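Local coordinates for protein alginate lyase (Paenibacillus sp. FPU-7, PDB 6KFN) that cleaves the polysaccharide alginate, probably by the beta-elimination expected of its lyase class, using a single-chain right-handed parallel beta-helix, at residues A[94-99]-A[104-109]; A[117-122]-A[128-133]; A[147-152]-A[171-176]. One frame throughout, in Å; residues are numbered along the deposited sequence.

Contact 1: A[94-99]-A[104-109]; sequences KGIMLD and VQMDGL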
ATOM      1  N   LYS A  94       7.945  -7.074  -6.419  1.00  7.12           N
ATOM      2  CA  LYS A  94       6.817  -6.548  -5.668  1.00  7.37           C
ATOM      3  C   LYS A  94       6.833  -7.193  -4.299  1.00  6.42           C
ATOM      4  O   LYS A  94       7.254  -8.344  -4.152  1.00  8.40           O
ATOM      5  CB  LYS A  94       5.479  -6.943  -6.322  1.00 14.79           C
ATOM      6  CG  LYS A  94       5.432  -6.992  -7.860  1.00 31.11           C
ATOM      7  CD  LYS A  94       5.527  -5.642  -8.429  1.00 37.19           C
ATOM      8  CE  LYS A  94       5.216  -5.632  -9.954  1.00 26.07           C
ATOM      9  NZ  LYS A  94       5.429  -4.267 -10.561  1.00 50.50           N
ATOM     10  N   GLY A  95       6.350  -6.487  -3.273  1.00  6.61           N
ATOM     11  CA  GLY A  95       6.280  -7.068  -1.954  1.00  6.15           C
ATOM     12  C   GLY A  95       5.098  -8.033  -1.838  1.00  5.80           C
ATOM     13  O   GLY A  95       5.263  -9.246  -1.857  1.00  7.30           O
ATOM     14  N   ILE A  96       3.900  -7.452  -1.744  1.00  4.95           N
ATOM     15  CA  ILE A  96       2.664  -8.225  -1.717  1.00  5.18           C
ATOM     16  C   ILE A  96       1.805  -7.760  -2.881  1.00  4.92           C
ATOM     17  O   ILE A  96       1.487  -6.578  -2.993  1.00  5.69           O
ATOM     18  CB  ILE A  96       1.905  -8.091  -0.394  1.00  6.11           C
ATOM     19  CG1 ILE A  96       2.786  -8.404   0.778  1.00  7.94           C
ATOM     20  CG2 ILE A  96       0.674  -8.998  -0.432  1.00  8.50           C
ATOM     21  CD1 ILE A  96       2.101  -8.240   2.142  1.00 17.00           C
ATOM     22  N   MET A  97       1.431  -8.693  -3.741  1.00  5.54           N
ATOM     23  CA  MET A  97       0.491  -8.456  -4.824  1.00  6.59           C
ATOM     24  C   MET A  97      -0.785  -9.200  -4.489  1.00  5.28           C
ATOM     25  O   MET A  97      -0.740 -10.395  -4.190  1.00  5.74           O
ATOM     26  CB  MET A  97       1.060  -8.969  -6.155  1.00  8.08           C
ATOM     27  CG  MET A  97       0.123  -8.812  -7.358  1.00 10.32           C
ATOM     28  SD  MET A  97      -0.210  -7.115  -7.867  1.00 10.28           S
ATOM     29  CE  MET A  97       1.373  -6.675  -8.493  1.00 12.01           C
ATOM     30  N   LEU A  98      -1.926  -8.498  -4.542  1.00  5.63           N
ATOM     31  CA  LEU A  98      -3.252  -9.100  -4.388  0.54  3.61           C
ATOM     32  C   LEU A  98      -3.974  -8.997  -5.715  1.00  4.89           C
ATOM     33  O   LEU A  98      -4.095  -7.913  -6.261  1.00  5.38           O
ATOM     34  CB  LEU A  98      -4.044  -8.371  -3.302  0.54  3.84           C
ATOM     35  CG  LEU A  98      -3.202  -8.352  -1.983  0.54  6.67           C
ATOM     36  CD1 LEU A  98      -2.382  -7.106  -1.750  0.54  6.96           C
ATOM     37  CD2 LEU A  98      -4.258  -8.503  -0.874  0.54 22.74           C
ATOM     38  N   ASP A  99      -4.416 -10.139  -6.246  1.00  5.35           N
ATOM     39  CA  ASP A  99      -5.256 -10.202  -7.441  1.00  5.21           C
ATOM     40  C   ASP A  99      -6.579 -10.847  -7.043  1.00  5.19           C
ATOM     41  O   ASP A  99      -6.595 -11.975  -6.542  1.00  5.63           O
ATOM     42  CB  ASP A  99      -4.651 -10.975  -8.594  1.00  6.17           C
ATOM     43  CG  ASP A  99      -3.804 -10.169  -9.539  1.00  6.36           C
ATOM     44  OD1 ASP A  99      -4.035  -8.954  -9.672  1.00  7.27           O
ATOM     45  OD2 ASP A  99      -2.991 -10.801 -10.277  1.00  8.08           O
ATOM     46  N   VAL A 104      -8.735  -9.518   3.007  1.00  4.89           N
ATOM     47  CA  VAL A 104      -7.403  -9.848   3.501  1.00  4.98           C
ATOM     48  C   VAL A 104      -7.008  -8.792   4.519  1.00  5.20           C
ATOM     49  O   VAL A 104      -7.193  -7.597   4.297  1.00  6.59           O
ATOM     50  CB  VAL A 104      -6.413  -9.886   2.326  1.00  5.36           C
ATOM     51  CG1 VAL A 104      -4.985 -10.081   2.799  1.00  5.93           C
ATOM     52  CG2 VAL A 104      -6.800 -10.962   1.312  1.00  6.13           C
ATOM     53  N   GLN A 105      -6.468  -9.246   5.657  1.00  5.16           N
ATOM     54  CA  GLN A 105      -5.969  -8.362   6.703  1.00  5.12           C
ATOM     55  C   GLN A 105      -4.463  -8.532   6.836  1.00  5.08           C
ATOM     56  O   GLN A 105      -3.992  -9.603   7.218  1.00  6.53           O
ATOM     57  CB  GLN A 105      -6.639  -8.678   8.028  1.00  6.83           C
ATOM     58  CG  GLN A 105      -8.125  -8.530   8.026  1.00  8.83           C
ATOM     59  CD  GLN A 105      -8.708  -8.657   9.401  1.00 12.94           C
ATOM     60  OE1 GLN A 105      -9.049  -7.680  10.013  1.00 24.70           O
ATOM     61  NE2 GLN A 105      -8.708  -9.831   9.950  1.00 15.83           N
ATOM     62  N   MET A 106      -3.736  -7.486   6.511  1.00  5.05           N
ATOM     63  CA  MET A 106      -2.284  -7.419   6.651  1.00  5.20           C
ATOM     64  C   MET A 106      -1.978  -6.556   7.885  1.00  5.26           C
ATOM     65  O   MET A 106      -2.474  -5.433   7.969  1.00  6.04           O
ATOM     66  CB  MET A 106      -1.681  -6.796   5.398  1.00  5.32           C
ATOM     67  CG  MET A 106      -1.735  -7.720   4.211  1.00  5.93           C
ATOM     68  SD  MET A 106      -1.455  -6.935   2.628  1.00  7.34           S
ATOM     69  CE  MET A 106      -3.113  -6.262   2.368  1.00  8.28           C
ATOM     70  N   ASP A 107      -1.194  -7.081   8.826  1.00  5.02           N
ATOM     71  CA  ASP A 107      -1.014  -6.397  10.102  1.00  5.52           C
ATOM     72  C   ASP A 107       0.397  -6.673  10.610  1.00  5.28           C
ATOM     73  O   ASP A 107       0.822  -7.821  10.645  1.00  6.46           O
ATOM     74  CB  ASP A 107      -2.086  -6.922  11.074  1.00  6.70           C
ATOM     75  CG  ASP A 107      -2.259  -6.130  12.348  1.00  8.50           C
ATOM     76  OD1 ASP A 107      -1.425  -5.297  12.689  1.00  9.64           O
ATOM     77  OD2 ASP A 107      -3.359  -6.303  12.959  1.00 12.18           O
ATOM     78  N   GLY A 108       1.125  -5.626  11.004  1.00  5.58           N
ATOM     79  CA  GLY A 108       2.421  -5.830  11.621  1.00  6.08           C
ATOM     80  C   GLY A 108       3.487  -6.225  10.631  1.00  5.83           C
ATOM     81  O   GLY A 108       4.438  -6.924  11.009  1.00  7.42           O
ATOM     82  N   LEU A 109       3.377  -5.797   9.376  1.00  5.56           N
ATOM     83  CA  LEU A 109       4.316  -6.167   8.346  1.00  5.54           C
ATOM     84  C   LEU A 109       5.428  -5.134   8.201  1.00  5.57           C
ATOM     85  O   LEU A 109       5.246  -3.942   8.450  1.00  6.59           O
ATOM     86  CB  LEU A 109       3.604  -6.337   7.006  1.00  5.66           C
ATOM     87  CG  LEU A 109       2.381  -7.259   7.023  1.00  5.99           C
ATOM     88  CD1 LEU A 109       1.921  -7.511   5.608  1.00  6.73           C
ATOM     89  CD2 LEU A 109       2.681  -8.581   7.722  1.00  6.31           C
TER
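Ile96 CD1 touches two side chains of 104-109: it lies 3.5 Å from Leu109 CD1 and 3.8 Å from Met106 SD. The Ile96 and Leu109 side chains meet crosswise, whereas Ile96 and Met106 lie alongside, pointing opposite ways. Further along, Leu98 meets Val104 tip to tip, its CD2 methyl 4.1 Å from Val104 CG1, and the same CD2 is 4.1 Å from Met106 CE; both hold for the modelled conformer of Leu98, one of two, and are less certain for that. In that conformer Met106 serves both partners, sulfur to one and terminal methyl to the other, because its chain bends at the last torsion (chi3 -81°) after an extended chi2. All five side chains are buried and apolar, packing with the backbones well apart (9.8 Å from Ile96 CA to Met106 CA). Asn128 OD1 holds Val104 N and Ser133 OG holds Leu109 N, both from the next coil. This is the interior packing of a right-handed parallel beta-helix, with two walls of one coil facing each other. Strand 94-99 lies between strands 73-77 and 119-122, strand 105-107 between 82-85 and 129-131, and Met89 of strand 88-92 touches both Ile96 and Leu109.

Contact 2: A[117-122]-A[128-133]; sequences EGVHFR and NIIRNS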
ATOM      1  N   GLU A 117       6.820  -1.830  -6.604  1.00  4.95           N
ATOM      2  CA  GLU A 117       5.911  -1.324  -5.577  1.00  5.03           C
ATOM      3  C   GLU A 117       5.788  -2.286  -4.393  1.00  4.82           C
ATOM      4  O   GLU A 117       5.820  -3.511  -4.520  1.00  5.27           O
ATOM      5  CB  GLU A 117       4.545  -0.958  -6.166  1.00  5.57           C
ATOM      6  CG  GLU A 117       3.627  -2.095  -6.616  1.00  5.99           C
ATOM      7  CD  GLU A 117       3.834  -2.648  -8.026  1.00  6.52           C
ATOM      8  OE1 GLU A 117       4.928  -2.472  -8.608  1.00  7.73           O
ATOM      9  OE2 GLU A 117       2.904  -3.327  -8.561  1.00  7.66           O
ATOM     10  N   GLY A 118       5.584  -1.704  -3.215  1.00  4.73           N
ATOM     11  CA  GLY A 118       5.524  -2.482  -1.993  1.00  4.75           C
ATOM     12  C   GLY A 118       4.312  -3.394  -1.908  1.00  4.41           C
ATOM     13  O   GLY A 118       4.456  -4.604  -1.699  1.00  5.19           O
ATOM     14  N   VAL A 119       3.129  -2.799  -1.994  1.00  4.36           N
ATOM     15  CA  VAL A 119       1.853  -3.506  -1.887  1.00  4.60           C
ATOM     16  C   VAL A 119       0.980  -3.047  -3.035  1.00  5.05           C
ATOM     17  O   VAL A 119       0.866  -1.840  -3.269  1.00  6.69           O
ATOM     18  CB  VAL A 119       1.166  -3.234  -0.540  1.00  5.69           C
ATOM     19  CG1 VAL A 119      -0.224  -3.896  -0.447  1.00  7.66           C
ATOM     20  CG2 VAL A 119       2.060  -3.717   0.605  1.00  6.99           C
ATOM     21  N   HIS A 120       0.319  -3.975  -3.717  1.00  5.23           N
ATOM     22  CA  HIS A 120      -0.547  -3.625  -4.833  1.00  5.11           C
ATOM     23  C   HIS A 120      -1.862  -4.387  -4.717  1.00  5.03           C
ATOM     24  O   HIS A 120      -1.878  -5.616  -4.713  1.00  6.25           O
ATOM     25  CB  HIS A 120       0.142  -3.949  -6.135  1.00  5.75           C
ATOM     26  CG  HIS A 120      -0.502  -3.386  -7.374  1.00  5.45           C
ATOM     27  ND1 HIS A 120       0.245  -3.125  -8.474  1.00  6.25           N
ATOM     28  CD2 HIS A 120      -1.764  -2.975  -7.679  1.00  5.60           C
ATOM     29  CE1 HIS A 120      -0.524  -2.649  -9.441  1.00  7.69           C
ATOM     30  NE2 HIS A 120      -1.755  -2.589  -8.993  1.00  5.81           N
ATOM     31  N   PHE A 121      -2.968  -3.639  -4.584  1.00  4.81           N
ATOM     32  CA  PHE A 121      -4.323  -4.197  -4.621  1.00  5.00           C
ATOM     33  C   PHE A 121      -4.799  -4.158  -6.078  1.00  4.60           C
ATOM     34  O   PHE A 121      -4.972  -3.071  -6.629  1.00  5.83           O
ATOM     35  CB  PHE A 121      -5.283  -3.373  -3.773  1.00  5.21           C
ATOM     36  CG  PHE A 121      -4.891  -3.261  -2.319  1.00  4.98           C
ATOM     37  CD1 PHE A 121      -5.232  -4.244  -1.441  1.00  6.00           C
ATOM     38  CD2 PHE A 121      -4.194  -2.177  -1.850  1.00  6.36           C
ATOM     39  CE1 PHE A 121      -4.892  -4.162  -0.105  1.00  7.13           C
ATOM     40  CE2 PHE A 121      -3.847  -2.076  -0.520  1.00  7.54           C
ATOM     41  CZ  PHE A 121      -4.210  -3.089   0.374  1.00  6.89           C
ATOM     42  N   ARG A 122      -4.954  -5.321  -6.714  1.00  4.82           N
ATOM     43  CA  ARG A 122      -5.192  -5.360  -8.160  1.00  4.88           C
ATOM     44  C   ARG A 122      -6.361  -6.268  -8.493  1.00  4.74           C
ATOM     45  O   ARG A 122      -6.760  -7.164  -7.733  1.00  4.91           O
ATOM     46  CB  ARG A 122      -3.891  -5.812  -8.863  1.00  5.08           C
ATOM     47  CG  ARG A 122      -3.839  -5.529 -10.356  1.00  6.33           C
ATOM     48  CD  ARG A 122      -2.493  -5.831 -10.978  1.00  7.12           C
ATOM     49  NE  ARG A 122      -2.246  -7.270 -10.998  1.00  7.12           N
ATOM     50  CZ  ARG A 122      -1.131  -7.814 -11.461  1.00  8.83           C
ATOM     51  NH1 ARG A 122      -0.171  -7.075 -11.987  1.00 11.23           N
ATOM     52  NH2 ARG A 122      -0.974  -9.134 -11.410  1.00 10.76           N
ATOM     53  N   ASN A 128     -10.068  -5.005   1.741  1.00  4.57           N
ATOM     54  CA  ASN A 128      -8.850  -5.438   2.416  1.00  4.53           C
ATOM     55  C   ASN A 128      -8.365  -4.334   3.346  1.00  4.43           C
ATOM     56  O   ASN A 128      -8.787  -3.184   3.239  1.00  4.95           O
ATOM     57  CB  ASN A 128      -7.778  -5.761   1.395  1.00  4.41           C
ATOM     58  CG  ASN A 128      -8.257  -6.782   0.375  1.00  4.40           C
ATOM     59  OD1 ASN A 128      -8.491  -7.938   0.740  1.00  4.86           O
ATOM     60  ND2 ASN A 128      -8.379  -6.393  -0.881  1.00  4.61           N
ATOM     61  N   ILE A 129      -7.451  -4.691   4.252  1.00  4.71           N
ATOM     62  CA  ILE A 129      -6.812  -3.707   5.119  1.00  5.09           C
ATOM     63  C   ILE A 129      -5.337  -4.038   5.256  1.00  4.83           C
ATOM     64  O   ILE A 129      -4.974  -5.197   5.402  1.00  5.48           O
ATOM     65  CB  ILE A 129      -7.503  -3.592   6.488  1.00  6.13           C
ATOM     66  CG1 ILE A 129      -6.893  -2.461   7.336  1.00  6.63           C
ATOM     67  CG2 ILE A 129      -7.550  -4.899   7.222  1.00  7.47           C
ATOM     68  CD1 ILE A 129      -7.780  -2.001   8.443  1.00 10.73           C
ATOM     69  N   ILE A 130      -4.518  -3.008   5.239  1.00  4.77           N
ATOM     70  CA  ILE A 130      -3.156  -3.074   5.730  1.00  4.89           C
ATOM     71  C   ILE A 130      -3.038  -2.080   6.871  1.00  4.61           C
ATOM     72  O   ILE A 130      -3.357  -0.897   6.722  1.00  5.03           O
ATOM     73  CB  ILE A 130      -2.091  -2.885   4.634  1.00  5.17           C
ATOM     74  CG1 ILE A 130      -0.695  -3.017   5.249  1.00  5.92           C
ATOM     75  CG2 ILE A 130      -2.254  -1.599   3.841  1.00  5.67           C
ATOM     76  CD1 ILE A 130       0.420  -3.210   4.247  1.00  7.22           C
ATOM     77  N   ARG A 131      -2.587  -2.581   8.032  1.00  5.28           N
ATOM     78  CA  ARG A 131      -2.509  -1.775   9.221  1.00  5.26           C
ATOM     79  C   ARG A 131      -1.204  -2.042   9.954  1.00  4.91           C
ATOM     80  O   ARG A 131      -0.604  -3.117   9.849  1.00  5.13           O
ATOM     81  CB  ARG A 131      -3.708  -1.987  10.123  1.00  6.37           C
ATOM     82  CG  ARG A 131      -3.834  -3.344  10.711  1.00  9.64           C
ATOM     83  CD  ARG A 131      -4.728  -3.303  11.940  1.00 39.13           C
ATOM     84  NE  ARG A 131      -6.102  -3.498  11.571  1.00 51.99           N
ATOM     85  CZ  ARG A 131      -6.627  -4.693  11.375  1.00 36.74           C
ATOM     86  NH1 ARG A 131      -5.883  -5.759  11.489  1.00 33.32           N
ATOM     87  NH2 ARG A 131      -7.883  -4.804  11.032  1.00 29.37           N
ATOM     88  N   ASN A 132      -0.776  -1.054  10.727  1.00  5.46           N
ATOM     89  CA  ASN A 132       0.308  -1.242  11.698  1.00  6.18           C
ATOM     90  C   ASN A 132       1.539  -1.864  11.025  1.00  5.51           C
ATOM     91  O   ASN A 132       2.115  -2.828  11.511  1.00  6.58           O
ATOM     92  CB  ASN A 132      -0.141  -2.113  12.872  1.00  7.59           C
ATOM     93  CG  ASN A 132      -1.370  -1.595  13.538  1.00 18.82           C
ATOM     94  OD1 ASN A 132      -1.560  -0.382  13.640  1.00 15.94           O
ATOM     95  ND2 ASN A 132      -2.228  -2.505  14.005  1.00 48.31           N
ATOM     96  N   SER A 133       1.928  -1.290   9.885  1.00  5.37           N
ATOM     97  CA  SER A 133       2.980  -1.838   9.052  1.00  5.10           C
ATOM     98  C   SER A 133       3.912  -0.712   8.612  1.00  5.34           C
ATOM     99  O   SER A 133       3.549   0.448   8.669  1.00  6.86           O
ATOM    100  CB  SER A 133       2.375  -2.538   7.810  1.00  5.52           C
ATOM    101  OG  SER A 133       1.613  -3.690   8.191  1.00  5.46           O
TER
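Phe121 and Asn128 overlap side by side, running contrary ways, the ring and amide nearly parallel with planes 13° apart. The closest approach is Phe121 CE1 to Asn128 CB at 3.6 Å, while Asn128 ND2 comes within 3.9 Å of Phe121 CD1. Ile130 meets the same ring differently: its CG2 methyl sits at the edge, near the ring plane, 4.3 Å from Phe121 CZ. The other branch of Ile130 crosses Val119 obliquely and brings CD1 to 4.0 Å from Val119 CG2. That reach follows from CG1 lying anti to the backbone N (chi1 -178°), with the chain extended beyond it. The Asn128 amide, though next to the phenyl ring, has its polar atoms satisfied: OD1 accepts from Val104 N, and ND2 donates to Asn168 OD1 and Ala101 O, which should fix its rotation. On the other side of strand 119-122, His120 ND1 donates to Glu117 OE2 (2.7 Å, 173°), in the imidazole plane and on the anti side of the carboxylate, somewhat tilted from its plane; Arg122 CD lies over one imidazole face, toward its rim. The contact joins two walls of one coil, with strand 119-122 between 94-99 and 149-151, and strand 129-131 between 105-107 and 169-171.

Contact 3: A[147-152]-A[171-176]; sequences EGIYVG and SGVRIG. With NA (sodium ion), chain B.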
ATOM      1  N   GLU A 147       6.033   2.756  -5.949  1.00  4.39           N
ATOM      2  CA  GLU A 147       5.052   3.218  -4.976  1.00  4.60           C
ATOM      3  C   GLU A 147       5.135   2.385  -3.704  1.00  4.62           C
ATOM      4  O   GLU A 147       5.469   1.206  -3.721  1.00  5.36           O
ATOM      5  CB  GLU A 147       3.630   3.125  -5.538  1.00  5.53           C
ATOM      6  CG  GLU A 147       3.383   4.005  -6.753  1.00  6.37           C
ATOM      7  CD  GLU A 147       3.836   3.471  -8.092  1.00  5.98           C
ATOM      8  OE1 GLU A 147       4.360   2.354  -8.189  1.00  6.28           O
ATOM      9  OE2 GLU A 147       3.662   4.204  -9.097  1.00  7.92           O
ATOM     10  N   GLY A 148       4.781   3.008  -2.583  1.00  4.33           N
ATOM     11  CA  GLY A 148       4.632   2.242  -1.362  1.00  4.18           C
ATOM     12  C   GLY A 148       3.454   1.279  -1.438  1.00  3.92           C
ATOM     13  O   GLY A 148       3.597   0.064  -1.282  1.00  4.16           O
ATOM     14  N   ILE A 149       2.289   1.867  -1.681  1.00  3.91           N
ATOM     15  CA  ILE A 149       1.030   1.161  -1.828  1.00  4.20           C
ATOM     16  C   ILE A 149       0.370   1.674  -3.123  1.00  4.13           C
ATOM     17  O   ILE A 149       0.257   2.883  -3.340  1.00  4.94           O
ATOM     18  CB  ILE A 149       0.097   1.356  -0.631  1.00  4.51           C
ATOM     19  CG1 ILE A 149       0.820   0.960   0.667  1.00  4.96           C
ATOM     20  CG2 ILE A 149      -1.195   0.581  -0.829  1.00  5.57           C
ATOM     21  CD1 ILE A 149       0.038   1.239   1.920  1.00  5.86           C
ATOM     22  N   TYR A 150      -0.075   0.732  -3.937  1.00  4.43           N
ATOM     23  CA  TYR A 150      -0.631   0.992  -5.270  1.00  4.61           C
ATOM     24  C   TYR A 150      -2.020   0.354  -5.277  1.00  4.27           C
ATOM     25  O   TYR A 150      -2.146  -0.851  -5.035  1.00  5.21           O
ATOM     26  CB  TYR A 150       0.290   0.372  -6.301  1.00  5.78           C
ATOM     27  CG  TYR A 150       0.097   0.753  -7.737  1.00  6.56           C
ATOM     28  CD1 TYR A 150      -1.048   0.479  -8.446  1.00  5.85           C
ATOM     29  CD2 TYR A 150       1.161   1.249  -8.430  1.00 20.36           C
ATOM     30  CE1 TYR A 150      -1.145   0.730  -9.809  1.00  6.78           C
ATOM     31  CE2 TYR A 150       1.069   1.514  -9.809  1.00 27.79           C
ATOM     32  CZ  TYR A 150      -0.097   1.261 -10.476  1.00 13.55           C
ATOM     33  OH  TYR A 150      -0.162   1.441 -11.831  1.00 15.28           O
ATOM     34  N   VAL A 151      -3.057   1.172  -5.478  1.00  3.89           N
ATOM     35  CA  VAL A 151      -4.434   0.697  -5.373  1.00  4.19           C
ATOM     36  C   VAL A 151      -5.077   0.744  -6.754  1.00  4.06           C
ATOM     37  O   VAL A 151      -5.304   1.825  -7.290  1.00  4.64           O
ATOM     38  CB  VAL A 151      -5.239   1.512  -4.352  1.00  4.63           C
ATOM     39  CG1 VAL A 151      -6.567   0.801  -4.052  1.00  5.14           C
ATOM     40  CG2 VAL A 151      -4.458   1.794  -3.066  1.00  5.15           C
ATOM     41  N   GLY A 152      -5.389  -0.427  -7.326  1.00  4.32           N
ATOM     42  CA  GLY A 152      -6.029  -0.519  -8.623  1.00  4.41           C
ATOM     43  C   GLY A 152      -5.061  -0.554  -9.777  1.00  4.56           C
ATOM     44  O   GLY A 152      -3.918  -0.982  -9.657  1.00  5.95           O
ATOM     45  N   SER A 171      -4.244   1.838   7.318  1.00  4.38           N
ATOM     46  CA  SER A 171      -4.503   2.382   8.648  1.00  4.78           C
ATOM     47  C   SER A 171      -3.301   2.224   9.548  1.00  4.64           C
ATOM     48  O   SER A 171      -2.852   1.113   9.800  1.00  5.56           O
ATOM     49  CB  SER A 171      -5.711   1.677   9.263  1.00  6.36           C
ATOM     50  OG  SER A 171      -6.008   2.180  10.511  1.00  9.10           O
ATOM     51  N   GLY A 172      -2.757   3.330  10.058  1.00  4.87           N
ATOM     52  CA  GLY A 172      -1.642   3.212  10.976  1.00  5.77           C
ATOM     53  C   GLY A 172      -0.389   2.659  10.331  1.00  5.78           C
ATOM     54  O   GLY A 172       0.330   1.860  10.947  1.00  7.74           O
ATOM     55  N   VAL A 173      -0.119   3.044   9.094  1.00  5.13           N
ATOM     56  CA  VAL A 173       1.055   2.587   8.358  0.70  5.66           C
ATOM     57  C   VAL A 173       2.096   3.691   8.313  1.00  6.31           C
ATOM     58  O   VAL A 173       1.769   4.858   8.182  1.00 12.53           O
ATOM     59  CB  VAL A 173       0.640   2.090   6.939  0.70  6.35           C
ATOM     60  CG1 VAL A 173       1.787   1.599   6.049  0.70  6.94           C
ATOM     61  CG2 VAL A 173      -0.383   0.942   7.076  0.70  9.03           C
ATOM     62  N   ARG A 174       3.349   3.301   8.356  1.00  4.74           N
ATOM     63  CA  ARG A 174       4.472   4.194   8.118  0.59  5.53           C
ATOM     64  C   ARG A 174       5.024   3.874   6.744  1.00  4.70           C
ATOM     65  O   ARG A 174       5.298   2.720   6.445  1.00  5.65           O
ATOM     66  CB  ARG A 174       5.563   3.955   9.154  0.59 17.19           C
ATOM     67  CG  ARG A 174       6.654   5.009   9.146  0.59 17.83           C
ATOM     68  CD  ARG A 174       7.647   4.682  10.272  0.59 18.40           C
ATOM     69  NE  ARG A 174       7.096   5.131  11.536  0.59 18.75           N
ATOM     70  CZ  ARG A 174       7.132   6.389  11.974  0.59 18.12           C
ATOM     71  NH1 ARG A 174       7.746   7.343  11.283  0.59 18.20           N
ATOM     72  NH2 ARG A 174       6.540   6.708  13.114  0.59 26.73           N
ATOM     73  N   ILE A 175       5.156   4.890   5.909  1.00  4.95           N
ATOM     74  CA  ILE A 175       5.641   4.719   4.556  1.00  4.82           C
ATOM     75  C   ILE A 175       6.844   5.639   4.380  1.00  5.65           C
ATOM     76  O   ILE A 175       6.781   6.814   4.750  1.00  8.91           O
ATOM     77  CB  ILE A 175       4.570   4.946   3.478  1.00  5.04           C
ATOM     78  CG1 ILE A 175       3.312   4.158   3.833  1.00  5.53           C
ATOM     79  CG2 ILE A 175       5.105   4.575   2.111  1.00  5.59           C
ATOM     80  CD1 ILE A 175       2.129   4.418   2.921  1.00  6.65           C
ATOM     81  N   GLY A 176       7.923   5.095   3.817  1.00  4.88           N
ATOM     82  CA  GLY A 176       9.181   5.800   3.704  1.00  4.98           C
ATOM     83  C   GLY A 176      10.086   5.481   4.869  1.00  5.05           C
ATOM     84  O   GLY A 176       9.662   4.848   5.845  1.00  5.97           O
TER
HETATM   85 NA    NA B 401       2.760   6.321  -9.526  1.00  8.11          NA
HETATM   86  O   HOH W   1       2.218   5.239 -11.635  1.00 21.89           O
HETATM   87  O   HOH W   2       4.935   6.929 -10.333  1.00 10.65           O
HETATM   88  O   HOH W   3       2.182   8.475 -10.335  1.00 15.32           O
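Ile149 and Ile175 meet through their terminal methyls, 3.9 Å from Ile149 CD1 to Ile175 CD1, with the two side chains roughly perpendicular. In both residues CG1 is anti to the carbonyl carbon (chi1 -55° in Ile149), and the extended chi2 carries CD1 forward into the interior. Val173 CG1, 4.5 Å from Ile149 CD1, adds at most a doubtful touch, since it rests on one of two modelled conformers.

Ile175 CG2 sits against the main chain of Gly148, 4.2 Å from Gly148 CA. Gly148 has no side chain, and here, in the loop before strand 149-151, the two backbones approach to 6.5 Å between Gly148 CA and Ile175 CA.

Metal coordination belongs to the opposite side of 147-152. Glu147 turns away from 171-176, its chain bent at chi2 (82°), and OE2 binds the sodium ion at 2.3 Å. Three waters at about 2.4 Å, together with Glu182 and Asp185, complete the six ligands. The other carboxylate oxygen, OE1, lies at the edge of the Tyr150 ring, in its plane. The same short segment thus faces the hydrophobic interior with Ile149 and a cation with Glu147.

Strand 149-151 runs parallel between 119-122 and 184-186, the latter carrying the ligand Asp185. Strand 174-175 lies between 134-136 and 199-201 on another wall of the beta-helix, and Ile135 of strand 134-136 also packs on Ile149.

The three contacts follow one another along the chain and along the beta-helix axis, with centres 5 Å apart for contacts 1 and 2, 6 Å for contacts 2 and 3, and 10 Å for contacts 1 and 3. Contact 2 touches both others, whereas contacts 1 and 3 stay about 7 Å apart at their nearest atoms. Lys94 NZ bridges to Glu117 OE1 at 2.7 Å, linking the first two; His120 NE2 lies 2.8 Å from Gly152 O, a probable hydrogen bond to the third. Sodium is bound directly in contact 3, about 13 Å from the Val119 side chain of contact 2. Glu147 packs on Glu117, so these polar side chains line the outer side of this wall.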